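Local atomic coordinates of HcgC (Methanococcus maripaludis S2, PDB entry 5O4J), a protein that catalyses the SAM-dependent C-methylation of a pyridinol precursor in the biosynthesis of the iron-guanylylpyridinol cofactor of [Fe]-hydrogenase. Residues 50-54 with 176-180; 18-22 with 181-185; 196-202 with 230-236. One frame throughout, in Å; residues are numbered along the deposited sequence.

Contact 1 (50-54 with 176-180). With SAH (S-adenosyl-L-homocysteine), chain E; PJL ((3~{E})-3-[(~{E})-3-oxidanylprop-2-enoyl]iminopropanoic acid), chain H.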
loop_
_atom_site.group_PDB
_atom_site.type_symbol
_atom_site.label_atom_id
_atom_site.label_comp_id
_atom_site.label_asym_id
_atom_site.label_seq_id
_atom_site.Cartn_x
_atom_site.Cartn_y
_atom_site.Cartn_z
ATOM N N ALA A 50 -11.515 -30.765 8.963
ATOM C CA ALA A 50 -12.725 -30.549 8.170
ATOM C C ALA A 50 -12.850 -29.097 7.725
ATOM O O ALA A 50 -13.298 -28.818 6.609
ATOM C CB ALA A 50 -13.956 -30.968 8.971
ATOM N N TYR A 51 -12.469 -28.163 8.589
ATOM C CA TYR A 51 -12.553 -26.745 8.286
ATOM C C TYR A 51 -11.219 -26.276 7.709
ATOM O O TYR A 51 -10.176 -26.739 8.181
ATOM C CB TYR A 51 -12.906 -25.980 9.561
ATOM C CG TYR A 51 -12.721 -24.481 9.493
ATOM C CD1 TYR A 51 -11.480 -23.913 9.708
ATOM C CD2 TYR A 51 -13.796 -23.638 9.256
ATOM C CE1 TYR A 51 -11.298 -22.555 9.663
ATOM C CE2 TYR A 51 -13.629 -22.271 9.222
ATOM C CZ TYR A 51 -12.378 -21.731 9.421
ATOM O OH TYR A 51 -12.215 -20.357 9.383
ATOM N N LEU A 52 -11.197 -25.401 6.696
ATOM C CA LEU A 52 -12.348 -24.907 5.934
ATOM C C LEU A 52 -12.414 -25.600 4.565
ATOM O O LEU A 52 -13.492 -25.811 4.027
ATOM C CB LEU A 52 -12.242 -23.393 5.771
ATOM C CG LEU A 52 -13.300 -22.659 4.960
ATOM C CD1 LEU A 52 -14.713 -23.050 5.385
ATOM C CD2 LEU A 52 -13.108 -21.144 5.085
ATOM N N SER A 53 -11.261 -25.947 3.996
ATOM C CA SER A 53 -11.234 -26.612 2.693
ATOM C C SER A 53 -11.386 -28.122 2.787
ATOM O O SER A 53 -11.621 -28.772 1.756
ATOM C CB SER A 53 -9.935 -26.293 1.935
ATOM O OG SER A 53 -9.048 -25.489 2.686
ATOM N N GLY A 54 -11.224 -28.701 3.982
ATOM C CA GLY A 54 -11.254 -30.149 4.113
ATOM C C GLY A 54 -12.537 -30.782 3.603
ATOM O O GLY A 54 -12.507 -31.835 2.966
ATOM N N GLY A 176 -3.972 -20.573 4.611
ATOM C CA GLY A 176 -5.296 -20.983 5.048
ATOM C C GLY A 176 -6.372 -20.351 4.185
ATOM O O GLY A 176 -6.257 -19.203 3.749
ATOM N N THR A 177 -7.436 -21.114 3.937
ATOM C CA THR A 177 -8.538 -20.602 3.124
ATOM C C THR A 177 -9.069 -19.285 3.680
ATOM O O THR A 177 -9.251 -18.321 2.934
ATOM C CB THR A 177 -9.637 -21.657 3.034
ATOM O OG1 THR A 177 -9.067 -22.868 2.511
ATOM C CG2 THR A 177 -10.770 -21.218 2.123
ATOM N N MET A 178 -9.313 -19.224 4.996
ATOM C CA MET A 178 -9.817 -18.000 5.614
ATOM C C MET A 178 -8.863 -16.828 5.398
ATOM O O MET A 178 -9.294 -15.733 5.023
ATOM C CB MET A 178 -10.043 -18.226 7.109
ATOM C CG MET A 178 -10.585 -17.002 7.865
ATOM S SD MET A 178 -12.117 -16.320 7.235
ATOM C CE MET A 178 -13.184 -17.759 7.277
ATOM N N THR A 179 -7.569 -17.024 5.684
ATOM C CA THR A 179 -6.582 -15.957 5.488
ATOM C C THR A 179 -6.628 -15.425 4.060
ATOM O O THR A 179 -6.626 -14.207 3.828
ATOM C CB THR A 179 -5.166 -16.466 5.795
ATOM O OG1 THR A 179 -5.051 -16.850 7.166
ATOM C CG2 THR A 179 -4.105 -15.405 5.491
ATOM N N LEU A 180 -6.636 -16.336 3.093
ATOM C CA LEU A 180 -6.624 -15.934 1.694
ATOM C C LEU A 180 -7.887 -15.165 1.331
ATOM O O LEU A 180 -7.820 -14.164 0.610
ATOM C CB LEU A 180 -6.462 -17.158 0.803
ATOM C CG LEU A 180 -5.113 -17.864 0.933
ATOM C CD1 LEU A 180 -5.168 -19.226 0.262
ATOM C CD2 LEU A 180 -4.006 -16.998 0.355
HETATM N N SAH E . -5.535 -25.261 6.350
HETATM C CA SAH E . -7.023 -25.236 6.483
HETATM C CB SAH E . -7.403 -24.702 7.863
HETATM C CG SAH E . -7.223 -25.764 8.945
HETATM S SD SAH E . -7.796 -25.203 10.529
HETATM C C SAH E . -7.663 -24.365 5.441
HETATM O O SAH E . -8.912 -24.232 5.452
HETATM O OXT SAH E . -6.920 -23.804 4.623
HETATM C "C5'" SAH E . -7.552 -26.645 11.523
HETATM C "C4'" SAH E . -8.645 -27.693 11.343
HETATM O "O4'" SAH E . -8.133 -28.959 11.777
HETATM C "C3'" SAH E . -9.842 -27.408 12.230
HETATM O "O3'" SAH E . -11.049 -27.938 11.658
HETATM C "C2'" SAH E . -9.456 -28.123 13.502
HETATM O "O2'" SAH E . -10.553 -28.426 14.369
HETATM C "C1'" SAH E . -8.812 -29.379 12.965
HETATM N N9 SAH E . -7.797 -29.963 13.854
HETATM C C8 SAH E . -6.886 -29.295 14.597
HETATM N N7 SAH E . -6.097 -30.181 15.256
HETATM C C5 SAH E . -6.503 -31.418 14.907
HETATM C C6 SAH E . -6.097 -32.799 15.228
HETATM N N6 SAH E . -5.073 -33.025 16.082
HETATM N N1 SAH E . -6.783 -33.804 14.651
HETATM C C2 SAH E . -7.795 -33.593 13.796
HETATM N N3 SAH E . -8.225 -32.365 13.458
HETATM C C4 SAH E . -7.619 -31.270 13.979
HETATM O O14 PJL H . -7.480 -20.613 8.858
HETATM C C12 PJL H . -6.589 -19.754 8.572
HETATM O O13 PJL H . -6.526 -19.144 7.487
HETATM C C10 PJL H . -5.490 -19.377 9.542
HETATM C C4 PJL H . -5.008 -20.533 10.377
HETATM N N5 PJL H . -5.599 -20.876 11.436
HETATM C C6 PJL H . -5.189 -21.891 12.221
HETATM O O8 PJL H . -5.417 -21.890 13.421
HETATM C C7 PJL H . -4.436 -23.045 11.670
HETATM C C2 PJL H . -4.110 -23.112 10.383
HETATM O O1 PJL H . -3.435 -24.108 9.858
#

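Contact 2 (18-22 with 181-185)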
loop_
_atom_site.group_PDB
_atom_site.type_symbol
_atom_site.label_atom_id
_atom_site.label_comp_id
_atom_site.label_asym_id
_atom_site.label_seq_id
_atom_site.Cartn_x
_atom_site.Cartn_y
_atom_site.Cartn_z
ATOM N N ILE A 18 -18.924 -13.936 -0.080
ATOM C CA ILE A 18 -17.790 -14.523 0.625
ATOM C C ILE A 18 -17.691 -16.014 0.314
ATOM O O ILE A 18 -16.597 -16.541 0.058
ATOM C CB ILE A 18 -17.903 -14.260 2.139
ATOM C CG1 ILE A 18 -18.013 -12.753 2.426
ATOM C CG2 ILE A 18 -16.669 -14.774 2.857
ATOM C CD1 ILE A 18 -18.672 -12.456 3.739
ATOM N N LYS A 19 -18.837 -16.712 0.287
ATOM C CA LYS A 19 -18.822 -18.147 0.018
ATOM C C LYS A 19 -18.270 -18.456 -1.369
ATOM O O LYS A 19 -17.712 -19.537 -1.588
ATOM C CB LYS A 19 -20.223 -18.740 0.169
ATOM C CG LYS A 19 -21.267 -18.252 -0.830
ATOM C CD LYS A 19 -22.566 -19.035 -0.647
ATOM C CE LYS A 19 -23.626 -18.628 -1.657
ATOM N NZ LYS A 19 -24.889 -19.407 -1.465
ATOM N N ASP A 20 -18.435 -17.533 -2.322
ATOM C CA ASP A 20 -17.916 -17.736 -3.671
ATOM C C ASP A 20 -16.395 -17.692 -3.691
ATOM O O ASP A 20 -15.759 -18.434 -4.444
ATOM C CB ASP A 20 -18.484 -16.677 -4.626
ATOM C CG ASP A 20 -19.991 -16.733 -4.747
ATOM O OD1 ASP A 20 -20.565 -17.840 -4.731
ATOM O OD2 ASP A 20 -20.618 -15.654 -4.868
ATOM N N ILE A 21 -15.802 -16.795 -2.900
ATOM C CA ILE A 21 -14.348 -16.733 -2.784
ATOM C C ILE A 21 -13.827 -17.972 -2.076
ATOM O O ILE A 21 -12.808 -18.550 -2.472
ATOM C CB ILE A 21 -13.930 -15.445 -2.051
ATOM C CG1 ILE A 21 -14.602 -14.226 -2.687
ATOM C CG2 ILE A 21 -12.418 -15.301 -2.071
ATOM C CD1 ILE A 21 -14.298 -12.903 -2.002
ATOM N N VAL A 22 -14.496 -18.381 -0.998
ATOM C CA VAL A 22 -14.134 -19.629 -0.328
ATOM C C VAL A 22 -14.140 -20.768 -1.337
ATOM O O VAL A 22 -13.165 -21.527 -1.465
ATOM C CB VAL A 22 -15.103 -19.903 0.836
ATOM C CG1 VAL A 22 -14.851 -21.296 1.445
ATOM C CG2 VAL A 22 -14.976 -18.824 1.889
ATOM N N VAL A 181 -9.043 -15.615 1.823
ATOM C CA VAL A 181 -10.303 -14.921 1.551
ATOM C C VAL A 181 -10.258 -13.505 2.119
ATOM O O VAL A 181 -10.614 -12.531 1.443
ATOM C CB VAL A 181 -11.483 -15.729 2.118
ATOM C CG1 VAL A 181 -12.776 -14.918 2.122
ATOM C CG2 VAL A 181 -11.658 -17.028 1.339
ATOM N N VAL A 182 -9.813 -13.372 3.367
ATOM C CA VAL A 182 -9.689 -12.062 4.001
ATOM C C VAL A 182 -8.783 -11.159 3.175
ATOM O O VAL A 182 -9.112 -10.008 2.882
ATOM C CB VAL A 182 -9.160 -12.226 5.440
ATOM C CG1 VAL A 182 -8.753 -10.880 6.037
ATOM C CG2 VAL A 182 -10.212 -12.904 6.303
ATOM N N ASP A 183 -7.623 -11.671 2.786
ATOM C CA ASP A 183 -6.658 -10.835 2.085
ATOM C C ASP A 183 -7.143 -10.469 0.683
ATOM O O ASP A 183 -6.895 -9.358 0.206
ATOM C CB ASP A 183 -5.314 -11.549 2.037
ATOM C CG ASP A 183 -4.634 -11.603 3.383
ATOM O OD1 ASP A 183 -5.061 -10.903 4.333
ATOM O OD2 ASP A 183 -3.642 -12.352 3.493
ATOM N N ILE A 184 -7.815 -11.399 0.000
ATOM C CA ILE A 184 -8.441 -11.094 -1.281
ATOM C C ILE A 184 -9.400 -9.926 -1.124
ATOM O O ILE A 184 -9.400 -8.976 -1.918
ATOM C CB ILE A 184 -9.160 -12.340 -1.831
ATOM C CG1 ILE A 184 -8.140 -13.358 -2.332
ATOM C CG2 ILE A 184 -10.138 -11.975 -2.961
ATOM C CD1 ILE A 184 -8.714 -14.757 -2.510
ATOM N N ILE A 185 -10.241 -9.985 -0.097
ATOM C CA ILE A 185 -11.226 -8.933 0.092
ATOM C C ILE A 185 -10.546 -7.614 0.458
ATOM O O ILE A 185 -10.902 -6.555 -0.074
ATOM C CB ILE A 185 -12.272 -9.378 1.137
ATOM C CG1 ILE A 185 -13.126 -10.507 0.543
ATOM C CG2 ILE A 185 -13.148 -8.204 1.545
ATOM C CD1 ILE A 185 -14.059 -11.204 1.527
#

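Contact 3 (196-202 with 230-236). With 9KH (6-carboxy methyl-4-hydroxy-2-pyridinol), chain K.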
loop_
_atom_site.group_PDB
_atom_site.type_symbol
_atom_site.label_atom_id
_atom_site.label_comp_id
_atom_site.label_asym_id
_atom_site.label_seq_id
_atom_site.Cartn_x
_atom_site.Cartn_y
_atom_site.Cartn_z
ATOM N N ASP A 196 -12.951 6.161 -9.365
ATOM C CA ASP A 196 -13.560 7.482 -9.359
ATOM C C ASP A 196 -14.958 7.424 -8.768
ATOM O O ASP A 196 -15.755 6.542 -9.105
ATOM C CB ASP A 196 -13.640 8.055 -10.775
ATOM C CG ASP A 196 -14.235 9.438 -10.791
ATOM O OD1 ASP A 196 -13.743 10.279 -10.020
ATOM O OD2 ASP A 196 -15.185 9.693 -11.563
ATOM N N SER A 197 -15.247 8.382 -7.885
ATOM C CA SER A 197 -16.546 8.661 -7.266
ATOM C C SER A 197 -16.836 7.787 -6.046
ATOM O O SER A 197 -17.870 7.994 -5.410
ATOM C CB SER A 197 -17.721 8.522 -8.245
ATOM O OG SER A 197 -18.201 7.195 -8.306
ATOM N N VAL A 198 -15.984 6.825 -5.696
ATOM C CA VAL A 198 -16.220 6.047 -4.483
ATOM C C VAL A 198 -15.975 6.931 -3.270
ATOM O O VAL A 198 -14.957 7.630 -3.189
ATOM C CB VAL A 198 -15.330 4.796 -4.453
ATOM C CG1 VAL A 198 -15.421 4.093 -3.084
ATOM C CG2 VAL A 198 -15.723 3.846 -5.582
ATOM N N LEU A 199 -16.934 6.924 -2.335
ATOM C CA LEU A 199 -16.788 7.597 -1.047
ATOM C C LEU A 199 -16.082 6.700 -0.039
ATOM O O LEU A 199 -15.127 7.117 0.621
ATOM C CB LEU A 199 -18.160 7.979 -0.504
ATOM C CG LEU A 199 -18.935 9.096 -1.200
ATOM C CD1 LEU A 199 -19.314 8.703 -2.611
ATOM C CD2 LEU A 199 -20.198 9.421 -0.414
ATOM N N TYR A 200 -16.576 5.482 0.129
ATOM C CA TYR A 200 -15.905 4.533 1.009
ATOM C C TYR A 200 -16.305 3.131 0.591
ATOM O O TYR A 200 -17.274 2.939 -0.149
ATOM C CB TYR A 200 -16.222 4.800 2.488
ATOM C CG TYR A 200 -17.668 4.592 2.921
ATOM C CD1 TYR A 200 -18.140 3.328 3.263
ATOM C CD2 TYR A 200 -18.541 5.657 3.014
ATOM C CE1 TYR A 200 -19.458 3.132 3.671
ATOM C CE2 TYR A 200 -19.865 5.474 3.417
ATOM C CZ TYR A 200 -20.309 4.212 3.747
ATOM O OH TYR A 200 -21.602 4.021 4.158
ATOM N N THR A 201 -15.522 2.158 1.062
ATOM C CA THR A 201 -15.593 0.770 0.617
ATOM C C THR A 201 -15.582 -0.138 1.836
ATOM O O THR A 201 -14.630 -0.112 2.624
ATOM C CB THR A 201 -14.422 0.430 -0.313
ATOM O OG1 THR A 201 -14.383 1.349 -1.409
ATOM C CG2 THR A 201 -14.555 -0.992 -0.865
ATOM N N ILE A 202 -16.623 -0.949 1.976
ATOM C CA ILE A 202 -16.829 -1.788 3.153
ATOM C C ILE A 202 -16.455 -3.222 2.804
ATOM O O ILE A 202 -17.132 -3.832 1.961
ATOM C CB ILE A 202 -18.282 -1.730 3.646
ATOM C CG1 ILE A 202 -18.652 -0.321 4.104
ATOM C CG2 ILE A 202 -18.529 -2.779 4.728
ATOM C CD1 ILE A 202 -17.948 0.144 5.363
ATOM N N ILE A 230 -18.269 -7.305 -0.605
ATOM C CA ILE A 230 -17.969 -5.879 -0.509
ATOM C C ILE A 230 -19.218 -5.060 -0.772
ATOM O O ILE A 230 -20.012 -5.382 -1.657
ATOM C CB ILE A 230 -16.855 -5.467 -1.492
ATOM C CG1 ILE A 230 -15.549 -6.163 -1.095
ATOM C CG2 ILE A 230 -16.643 -3.957 -1.472
ATOM C CD1 ILE A 230 -14.398 -5.966 -2.055
ATOM N N THR A 231 -19.366 -3.978 -0.016
ATOM C CA THR A 231 -20.393 -2.970 -0.242
ATOM C C THR A 231 -19.715 -1.622 -0.456
ATOM O O THR A 231 -18.807 -1.253 0.296
ATOM C CB THR A 231 -21.361 -2.922 0.940
ATOM O OG1 THR A 231 -21.979 -4.205 1.082
ATOM C CG2 THR A 231 -22.433 -1.858 0.737
ATOM N N VAL A 232 -20.126 -0.907 -1.501
ATOM C CA VAL A 232 -19.470 0.331 -1.894
ATOM C C VAL A 232 -20.473 1.473 -1.867
ATOM O O VAL A 232 -21.629 1.307 -2.276
ATOM C CB VAL A 232 -18.838 0.218 -3.297
ATOM C CG1 VAL A 232 -17.947 1.424 -3.540
ATOM C CG2 VAL A 232 -18.064 -1.076 -3.439
ATOM N N SER A 233 -20.008 2.638 -1.427
ATOM C CA SER A 233 -20.746 3.896 -1.503
ATOM C C SER A 233 -20.055 4.784 -2.535
ATOM O O SER A 233 -18.850 5.043 -2.427
ATOM C CB SER A 233 -20.796 4.575 -0.133
ATOM O OG SER A 233 -21.505 5.805 -0.180
ATOM N N SER A 234 -20.797 5.223 -3.555
ATOM C CA SER A 234 -20.197 5.990 -4.639
ATOM C C SER A 234 -21.227 6.917 -5.281
ATOM O O SER A 234 -22.439 6.707 -5.183
ATOM C CB SER A 234 -19.603 5.063 -5.707
ATOM O OG SER A 234 -20.617 4.330 -6.371
ATOM N N ILE A 235 -20.721 7.932 -5.987
ATOM C CA ILE A 235 -21.612 8.810 -6.739
ATOM C C ILE A 235 -22.034 8.149 -8.036
ATOM O O ILE A 235 -23.195 8.246 -8.445
ATOM C CB ILE A 235 -20.939 10.164 -7.023
ATOM C CG1 ILE A 235 -20.357 10.786 -5.752
ATOM C CG2 ILE A 235 -21.931 11.120 -7.711
ATOM C CD1 ILE A 235 -21.359 11.028 -4.650
ATOM N N ASP A 236 -21.097 7.489 -8.709
ATOM C CA ASP A 236 -21.302 6.912 -10.027
ATOM C C ASP A 236 -21.309 5.392 -9.956
ATOM O O ASP A 236 -20.938 4.779 -8.951
ATOM C CB ASP A 236 -20.223 7.403 -10.995
ATOM C CG ASP A 236 -20.257 8.906 -11.185
ATOM O OD1 ASP A 236 -21.358 9.492 -11.106
ATOM O OD2 ASP A 236 -19.188 9.502 -11.413
HETATM C C2 9KH K . -22.112 12.843 2.791
HETATM C C3 9KH K . -21.093 11.988 3.176
HETATM C C4 9KH K . -21.244 10.625 3.006
HETATM C C6 9KH K . -23.378 10.937 2.081
HETATM O O1 9KH K . -21.968 14.184 2.959
HETATM N N5 9KH K . -22.367 10.123 2.463
HETATM C C7 9KH K . -23.272 12.315 2.240
HETATM O O8 9KH K . -24.496 10.388 1.540
HETATM C C9 9KH K . -19.827 12.543 3.775
HETATM C C10 9KH K . -20.136 9.687 3.412
HETATM C C12 9KH K . -20.102 9.476 4.908
HETATM O O13 9KH K . -18.986 9.252 5.405
HETATM O O14 9KH K . -21.162 9.506 5.576
#

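Contact 1 (50-54 with 176-180)
Ser-53 and Thr-177 meet hydroxyl to hydroxyl, with OG of Ser-53 2.6 Å from OG1 of Thr-177 in a short hydrogen bond that either could donate. Thr-177 is turned with OG1 beside its own backbone N (chi1 -56°), which sends CG2 the other way, against CD2 of Leu-52 at 3.8 Å; the leucine lies nearly perpendicular to the threonine. One branch of Thr-177 is thus polar and faces SAH, while the other is apolar and faces the leucine. Further along, Met-178 is bent at chi2 and chi3, and the curl brings its CE to 3.5 Å from OH of Tyr-51 and also against CD2 of Leu-52.

This is the cofactor end of a Rossmann-like methyltransferase, where the loop after strand 42-48 faces the N terminus of helix 177-193 across the amino-acid part of S-adenosyl-L-homocysteine. The SAH carboxylate is divided between the two segments: Leu-52 N bonds to SAH O at 2.9 Å, joined by a longer bond from Ser-53 N, and Thr-177 N to SAH OXT at 2.8 Å. The helix N terminus would probably stabilise this negative charge, and Lys-29 adds a hydrogen bond to Thr-177 OG1. A valine in place of Thr-177 would probably leave Ser-53 OG and the Lys-29 amine without their shared partner. The ring of Tyr-51 carries Leu-52 CB over one face and has SAH SD at its edge, in plane. Beyond Thr-177, Thr-179 holds O13 of the second ligand, PJL, through both its backbone N and OG1, the latter at 2.7 Å.

Contact 2 (18-22 with 181-185)
Ile-21 of helix 18-37 reaches across to three residues of helix 177-193, using a different branch for different neighbours. CG2 of Ile-21 lies 3.8 Å from CD1 of Ile-184 and nearly as close to CG2 of Val-181, whereas its CD1 extends to CG1 of Ile-185 at 3.7 Å. The division follows from its first torsion: CG2 stands anti to the backbone N while CG1 sits beside it (chi1 -51°), and the extended chi2 carries CD1 onward. Ile-21 and Ile-184 lie alongside each other, pointing opposite ways.

On the facing helix, Val-181 splits its two methyls. CG1 of Val-181 meets CG2 of Ile-18 at 4.0 Å, those two side chains set roughly square to one another, and its CG2 touches CG2 of Val-22 at 3.8 Å.

The two helical segments run at 119° to one another, with axes 10.3 Å apart at closest approach. Outside this first shell, Ile-250 of helix 239-251 packs on both Ile-21 and Ile-184, and Ala-229 on both Ile-21 and Ile-185. Leu-225 lies against Ile-18.

No hydrogen bond passes between the segments, so the fit of branched aliphatic side chains, with no directional bond, sets how these buried helix faces meet.

Contact 3 (196-202 with 230-236)
Ser-197 grips the turn after strand 230-234 with two bonds, its O accepting from Ile-235 N at 2.9 Å and its OG accepting from Asp-236 N at the same length. That OG also donates in the carbonyl plane to Asp-196 O, on a lone pair. Beyond this point the strands pair antiparallel, interrupted by a classic beta bulge, two residues, Leu-199 and Tyr-200, set against the single Ser-233. Ser-233 O takes Leu-199 N at 2.7 Å and Tyr-200 N only weakly. Regular pairing resumes with Ser-233 N on Tyr-200 O, at a nearly straight 173°, and with the reciprocal bonds of Ile-202 and Thr-231.

The sheet has two differently employed faces. Val-198 and Val-232 meet through their CG1 methyls at 3.7 Å, on the face where helix 177-193 packs against Thr-201 and Ile-230. The other carries the tyrosine, whose OH bonds to Glu-209 of the second subunit. Leu-199 lines the pyridinol pocket, CD1 resting on Ile-235 CD1 and CD2 approaching N5 of 9KH at 3.7 Å; Thr-179 and Ile-115 of the second subunit bind this ligand too. Over one face of the Tyr-200 ring stands Ser-233 CB, a CH-pi contact 3.9 Å from the centroid and 16° off the normal.

Overall arrangement
After strands 2-3 and 10-13 the chain enters helix 18-37, whose first turn opens contact 2; contact 2 closes only when the chain reaches helix 177-193. Contact 1 opens at 50-54 and closes at 176-180, so it falls wholly within the span of contact 2. Both use helix 177-193, one at its N-terminal turn and the other just after, and Val-22 CG1 touches Leu-52 CD2 and Thr-177 CG2 between them. Contact 3 follows in series: the chain leaves that helix into strand 198-203 and returns as strand 230-234. Contacts 2 and 3 meet where Ile-230 CD1 packs against Ile-185 O. The helix thereby links the cofactor-binding region to the antiparallel sheet, which, like contact 1, meets the second subunit.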